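Local coordinates for fucolectin-related protein (Streptococcus pneumoniae, PDB 2WMF), which probably hydrolyses glycosidic bonds in host blood-group carbohydrate antigens, as the catalytic module of a family 98 glycoside hydrolase, at residues E278-Y283 / H465-V470; S273-E278 / K311-F316. All coordinates share one frame; numbering follows the deposited sequence.

Contact 1 of 2, residues E278-Y283 / H465-V470; sequences EMMNVY and HTYAVV
Y467 opens strand 467-472 by offering its ring to M280, the one residue of helix segment 278-283 that reaches across, where the last barrel helix before strand 289-293 meets a C-terminal beta-sheet. The terminal methyl does the touching: M280 CE lies 3.6 Å from Y467 CD1 and 4.0 Å from Y467 CB, beside the root of the ring and well away from the hydroxyl, meeting it obliquely. M280 gets there by a chain extended through its first two torsions (chi1 -172°) and then bent by rotation about CG-SD (chi3 -74°), which swings CE toward the strand. At A468 the side chain points away from the helix, and the backbone faces the methyl instead, with A468 O 4.2 Å from M280 CE. V469 points back toward the helix and brings one branch to the same group, its CG2 standing 4.2 Å from M280 CE. The segment axes come no closer than 11.0 Å, so a single long side chain spans the gap. Y432 and Y434 of neighbouring strand 430-434 also touch M280, and F316 of helix 307-322 packs on it as well. With no hydrogen bond or salt bridge between the segments and only about 100 Å² buried, this is a small, mainly apolar join; its cohesion comes from dispersion around one buried methyl.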
loop_
_atom_site.group_PDB
_atom_site.type_symbol
_atom_site.label_atom_id
_atom_site.label_comp_id
_atom_site.label_asym_id
_atom_site.label_seq_id
_atom_site.Cartn_x
_atom_site.Cartn_y
_atom_site.Cartn_z
ATOM N N GLU A 278 1.798 -5.084 2.525
ATOM C CA GLU A 278 1.578 -4.392 1.252
ATOM C C GLU A 278 2.037 -2.897 1.329
ATOM O O GLU A 278 2.667 -2.405 0.401
ATOM C CB GLU A 278 0.119 -4.517 0.769
ATOM C CG GLU A 278 -0.428 -5.927 0.639
ATOM C CD GLU A 278 -1.636 -5.987 -0.257
ATOM O OE1 GLU A 278 -1.669 -5.272 -1.275
ATOM O OE2 GLU A 278 -2.603 -6.721 0.066
ATOM N N MET A 279 1.728 -2.223 2.441
ATOM C CA MET A 279 2.200 -0.852 2.620
ATOM C C MET A 279 3.738 -0.820 2.677
ATOM O O MET A 279 4.365 0.082 2.119
ATOM C CB MET A 279 1.651 -0.211 3.906
ATOM C CG MET A 279 0.093 -0.150 3.957
ATOM S SD MET A 279 -0.499 0.314 5.618
ATOM C CE MET A 279 0.022 2.029 5.751
ATOM N N MET A 280 4.353 -1.805 3.354
ATOM C CA MET A 280 5.815 -1.878 3.382
ATOM C C MET A 280 6.468 -1.958 1.987
ATOM O O MET A 280 7.485 -1.366 1.768
ATOM C CB MET A 280 6.270 -3.073 4.207
ATOM C CG MET A 280 7.768 -3.108 4.457
ATOM S SD MET A 280 8.337 -4.582 5.344
ATOM C CE MET A 280 7.763 -4.194 6.992
ATOM N N ASN A 281 5.867 -2.689 1.038
ATOM C CA ASN A 281 6.366 -2.758 -0.325
ATOM C C ASN A 281 6.423 -1.382 -0.975
ATOM O O ASN A 281 7.311 -1.119 -1.798
ATOM C CB ASN A 281 5.440 -3.656 -1.166
ATOM C CG ASN A 281 5.621 -5.147 -0.886
ATOM O OD1 ASN A 281 6.442 -5.570 -0.056
ATOM N ND2 ASN A 281 4.791 -5.952 -1.560
ATOM N N VAL A 282 5.434 -0.566 -0.634
ATOM C CA VAL A 282 5.315 0.811 -1.188
ATOM C C VAL A 282 6.357 1.711 -0.493
ATOM O O VAL A 282 7.217 2.337 -1.170
ATOM C CB VAL A 282 3.878 1.331 -1.051
ATOM C CG1 VAL A 282 3.813 2.828 -1.351
ATOM C CG2 VAL A 282 2.921 0.501 -1.996
ATOM N N TYR A 283 6.283 1.733 0.825
ATOM C CA TYR A 283 7.207 2.522 1.685
ATOM C C TYR A 283 8.680 2.308 1.294
ATOM O O TYR A 283 9.432 3.271 1.017
ATOM C CB TYR A 283 6.951 2.172 3.153
ATOM C CG TYR A 283 7.972 2.747 4.080
ATOM C CD1 TYR A 283 7.797 4.011 4.620
ATOM C CD2 TYR A 283 9.067 2.002 4.493
ATOM C CE1 TYR A 283 8.738 4.547 5.502
ATOM C CE2 TYR A 283 10.013 2.535 5.392
ATOM C CZ TYR A 283 9.835 3.811 5.887
ATOM O OH TYR A 283 10.815 4.339 6.765
ATOM N N HIS A 465 2.100 -13.854 8.297
ATOM C CA HIS A 465 1.456 -12.566 8.619
ATOM C C HIS A 465 2.173 -11.911 9.821
ATOM O O HIS A 465 1.551 -11.365 10.753
ATOM C CB HIS A 465 -0.049 -12.724 8.813
ATOM C CG HIS A 465 -0.646 -13.604 7.768
ATOM N ND1 HIS A 465 -1.389 -14.727 8.072
ATOM C CD2 HIS A 465 -0.543 -13.559 6.421
ATOM C CE1 HIS A 465 -1.742 -15.317 6.941
ATOM N NE2 HIS A 465 -1.225 -14.644 5.924
ATOM N N THR A 466 3.502 -11.999 9.757
ATOM C CA THR A 466 4.403 -11.320 10.694
ATOM C C THR A 466 5.380 -10.471 9.890
ATOM O O THR A 466 6.004 -10.977 8.959
ATOM C CB THR A 466 5.227 -12.320 11.585
ATOM O OG1 THR A 466 4.320 -13.205 12.234
ATOM C CG2 THR A 466 6.014 -11.554 12.668
ATOM N N TYR A 467 5.515 -9.196 10.282
ATOM C CA TYR A 467 6.555 -8.342 9.766
ATOM C C TYR A 467 7.415 -7.807 10.928
ATOM O O TYR A 467 7.012 -7.811 12.112
ATOM C CB TYR A 467 6.034 -7.251 8.843
ATOM C CG TYR A 467 5.323 -6.063 9.508
ATOM C CD1 TYR A 467 6.045 -5.022 10.094
ATOM C CD2 TYR A 467 3.934 -5.990 9.584
ATOM C CE1 TYR A 467 5.397 -3.914 10.678
ATOM C CE2 TYR A 467 3.278 -4.883 10.154
ATOM C CZ TYR A 467 4.010 -3.839 10.711
ATOM O OH TYR A 467 3.358 -2.732 11.261
ATOM N N ALA A 468 8.620 -7.374 10.537
ATOM C CA ALA A 468 9.587 -6.811 11.482
ATOM C C ALA A 468 10.379 -5.720 10.810
ATOM O O ALA A 468 10.622 -5.770 9.577
ATOM C CB ALA A 468 10.523 -7.909 12.038
ATOM N N VAL A 469 10.800 -4.739 11.625
ATOM C CA VAL A 469 11.734 -3.728 11.181
ATOM C C VAL A 469 12.816 -3.648 12.235
ATOM O O VAL A 469 12.520 -3.486 13.431
ATOM C CB VAL A 469 11.095 -2.327 10.991
ATOM C CG1 VAL A 469 12.130 -1.341 10.341
ATOM C CG2 VAL A 469 9.817 -2.388 10.146
ATOM N N VAL A 470 14.053 -3.739 11.790
ATOM C CA VAL A 470 15.185 -3.635 12.721
ATOM C C VAL A 470 16.065 -2.462 12.285
ATOM O O VAL A 470 16.638 -2.480 11.181
ATOM C CB VAL A 470 16.047 -4.956 12.762
ATOM C CG1 VAL A 470 17.296 -4.786 13.682
ATOM C CG2 VAL A 470 15.203 -6.195 13.131
#

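Contact 2 of 2, residues S273-E278 / K311-F316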
loop_
_atom_site.group_PDB
_atom_site.type_symbol
_atom_site.label_atom_id
_atom_site.label_comp_id
_atom_site.label_asym_id
_atom_site.label_seq_id
_atom_site.Cartn_x
_atom_site.Cartn_y
_atom_site.Cartn_z
ATOM N N SER A 273 -2.201 -7.675 9.432
ATOM C CA SER A 273 -0.763 -7.382 9.285
ATOM C C SER A 273 -0.310 -7.505 7.831
ATOM O O SER A 273 0.669 -6.873 7.409
ATOM C CB SER A 273 0.061 -8.315 10.150
ATOM O OG SER A 273 -0.276 -9.640 9.827
ATOM N N MET A 274 -1.018 -8.303 7.039
ATOM C CA MET A 274 -0.648 -8.414 5.630
ATOM C C MET A 274 -0.975 -7.122 4.845
ATOM O O MET A 274 -0.286 -6.791 3.868
ATOM C CB MET A 274 -1.295 -9.625 4.958
ATOM C CG MET A 274 -0.949 -9.804 3.471
ATOM S SD MET A 274 -1.692 -11.354 2.838
ATOM C CE MET A 274 -1.579 -11.011 1.080
ATOM N N ILE A 275 -2.026 -6.423 5.252
ATOM C CA ILE A 275 -2.321 -5.086 4.705
ATOM C C ILE A 275 -1.070 -4.160 4.906
ATOM O O ILE A 275 -0.589 -3.473 3.977
ATOM C CB ILE A 275 -3.534 -4.447 5.353
ATOM C CG1 ILE A 275 -4.809 -5.252 5.076
ATOM C CG2 ILE A 275 -3.771 -3.029 4.802
ATOM C CD1 ILE A 275 -5.941 -4.891 6.027
ATOM N N ALA A 276 -0.540 -4.203 6.133
ATOM C CA ALA A 276 0.709 -3.483 6.465
ATOM C C ALA A 276 1.920 -3.934 5.645
ATOM O O ALA A 276 2.769 -3.095 5.246
ATOM C CB ALA A 276 0.992 -3.537 7.956
ATOM N N MET A 277 2.019 -5.235 5.379
ATOM C CA MET A 277 3.106 -5.724 4.522
ATOM C C MET A 277 3.015 -5.165 3.077
ATOM O O MET A 277 4.038 -4.789 2.465
ATOM C CB MET A 277 3.130 -7.241 4.540
ATOM C CG MET A 277 3.505 -7.783 5.937
ATOM S SD MET A 277 2.907 -9.466 6.357
ATOM C CE MET A 277 3.372 -10.282 4.919
ATOM N N GLU A 278 1.798 -5.084 2.525
ATOM C CA GLU A 278 1.578 -4.392 1.252
ATOM C C GLU A 278 2.037 -2.897 1.329
ATOM O O GLU A 278 2.667 -2.405 0.401
ATOM C CB GLU A 278 0.119 -4.517 0.769
ATOM C CG GLU A 278 -0.428 -5.927 0.639
ATOM C CD GLU A 278 -1.636 -5.987 -0.257
ATOM O OE1 GLU A 278 -1.669 -5.272 -1.275
ATOM O OE2 GLU A 278 -2.603 -6.721 0.066
ATOM N N LYS A 311 -5.124 -1.305 14.204
ATOM C CA LYS A 311 -4.068 -2.190 14.548
ATOM C C LYS A 311 -3.313 -2.776 13.352
ATOM O O LYS A 311 -2.377 -3.556 13.558
ATOM C CB LYS A 311 -4.596 -3.312 15.470
ATOM C CG LYS A 311 -4.837 -2.808 16.897
ATOM C CD LYS A 311 -5.124 -3.972 17.893
ATOM C CE LYS A 311 -4.941 -3.626 19.405
ATOM N NZ LYS A 311 -5.061 -4.817 20.378
ATOM N N GLY A 312 -3.723 -2.420 12.121
ATOM C CA GLY A 312 -3.033 -2.855 10.909
ATOM C C GLY A 312 -2.481 -1.656 10.140
ATOM O O GLY A 312 -1.266 -1.467 10.058
ATOM N N ILE A 313 -3.356 -0.817 9.602
ATOM C CA ILE A 313 -2.929 0.332 8.795
ATOM C C ILE A 313 -2.249 1.436 9.633
ATOM O O ILE A 313 -1.139 1.930 9.287
ATOM C CB ILE A 313 -4.141 0.909 7.998
ATOM C CG1 ILE A 313 -4.632 -0.153 6.982
ATOM C CG2 ILE A 313 -3.808 2.281 7.361
ATOM C CD1 ILE A 313 -6.041 0.059 6.423
ATOM N N ILE A 314 -2.911 1.858 10.688
ATOM C CA ILE A 314 -2.377 2.973 11.497
ATOM C C ILE A 314 -0.962 2.700 12.039
ATOM O O ILE A 314 -0.103 3.563 11.929
ATOM C CB ILE A 314 -3.399 3.420 12.596
ATOM C CG1 ILE A 314 -4.564 4.113 11.891
ATOM C CG2 ILE A 314 -2.710 4.305 13.670
ATOM C CD1 ILE A 314 -4.204 5.486 11.257
ATOM N N PRO A 315 -0.687 1.494 12.584
ATOM C CA PRO A 315 0.677 1.304 13.101
ATOM C C PRO A 315 1.752 1.443 12.022
ATOM O O PRO A 315 2.808 2.049 12.271
ATOM C CB PRO A 315 0.623 -0.096 13.735
ATOM C CG PRO A 315 -0.805 -0.218 14.162
ATOM C CD PRO A 315 -1.580 0.396 13.011
ATOM N N PHE A 316 1.473 0.947 10.808
ATOM C CA PHE A 316 2.479 1.044 9.764
ATOM C C PHE A 316 2.569 2.478 9.247
ATOM O O PHE A 316 3.665 2.965 9.024
ATOM C CB PHE A 316 2.353 0.045 8.633
ATOM C CG PHE A 316 3.597 -0.028 7.858
ATOM C CD1 PHE A 316 4.657 -0.815 8.298
ATOM C CD2 PHE A 316 3.763 0.774 6.754
ATOM C CE1 PHE A 316 5.894 -0.777 7.636
ATOM C CE2 PHE A 316 5.005 0.784 6.045
ATOM C CZ PHE A 316 6.053 0.005 6.501
#
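The ring of F316 has a backbone carbonyl over one face: A276 O sits 4.1 Å above the ring plane, displaced toward the rim, with F316 CG as its near atom. F316 CG is anti to the backbone N (chi1 -164°), a setting that carries the ring out over helix 272-283, while H319 of its own helix meets the ring with the planes inclined at about 35°. Nearer the backbone, F316 CB packs 3.9 Å from A276 CB. The same alanine methyl also approaches G312 O at 3.7 Å, so A276 fits between one turn of the partner helix and the next. G312 presents only backbone here, and A276 and I313 bring their CA atoms to 5.8 Å. One residue earlier, I275 CG2 touches I313 CG1 at 3.7 Å, the two branched chains crossing at a slant; F292 of strand 289-293 lies against both isoleucines. The axes of the segments approach to 7.8 Å and cross at -36°, a close fit served by the small residues A276 and G312. The second segment is itself irregular, with a pi-type turn at 311-313 and a kink where P315 has no N-H to give to the preceding turn. Two neighbouring helices running in broadly the same direction, resting on strand 289-293, are characteristic of the outer helical layer of a (beta/alpha)8 barrel, here around its last strand.

How the contacts relate
Both contacts use helix 272-283 and share E278; their centres lie about 8 Å apart. Along the chain the segments alternate: 273-278 (contact 2), 278-283 (contact 1), 311-316 (contact 2) and, much later, 465-470 (contact 1). Contact 2 joins the helices on either side of barrel strand 289-293 in sequence, whereas contact 1 ties the first of them to an antiparallel sheet in the C-terminal region. The two touch directly: A276 CB lies 3.4 Å from Y467 CE2, and S273 OG probably hydrogen-bonds H465 O. Helix 272-283 thus belongs at once to the barrel and to its interface with the beta-rich part, joining them through buried residues that touch one another.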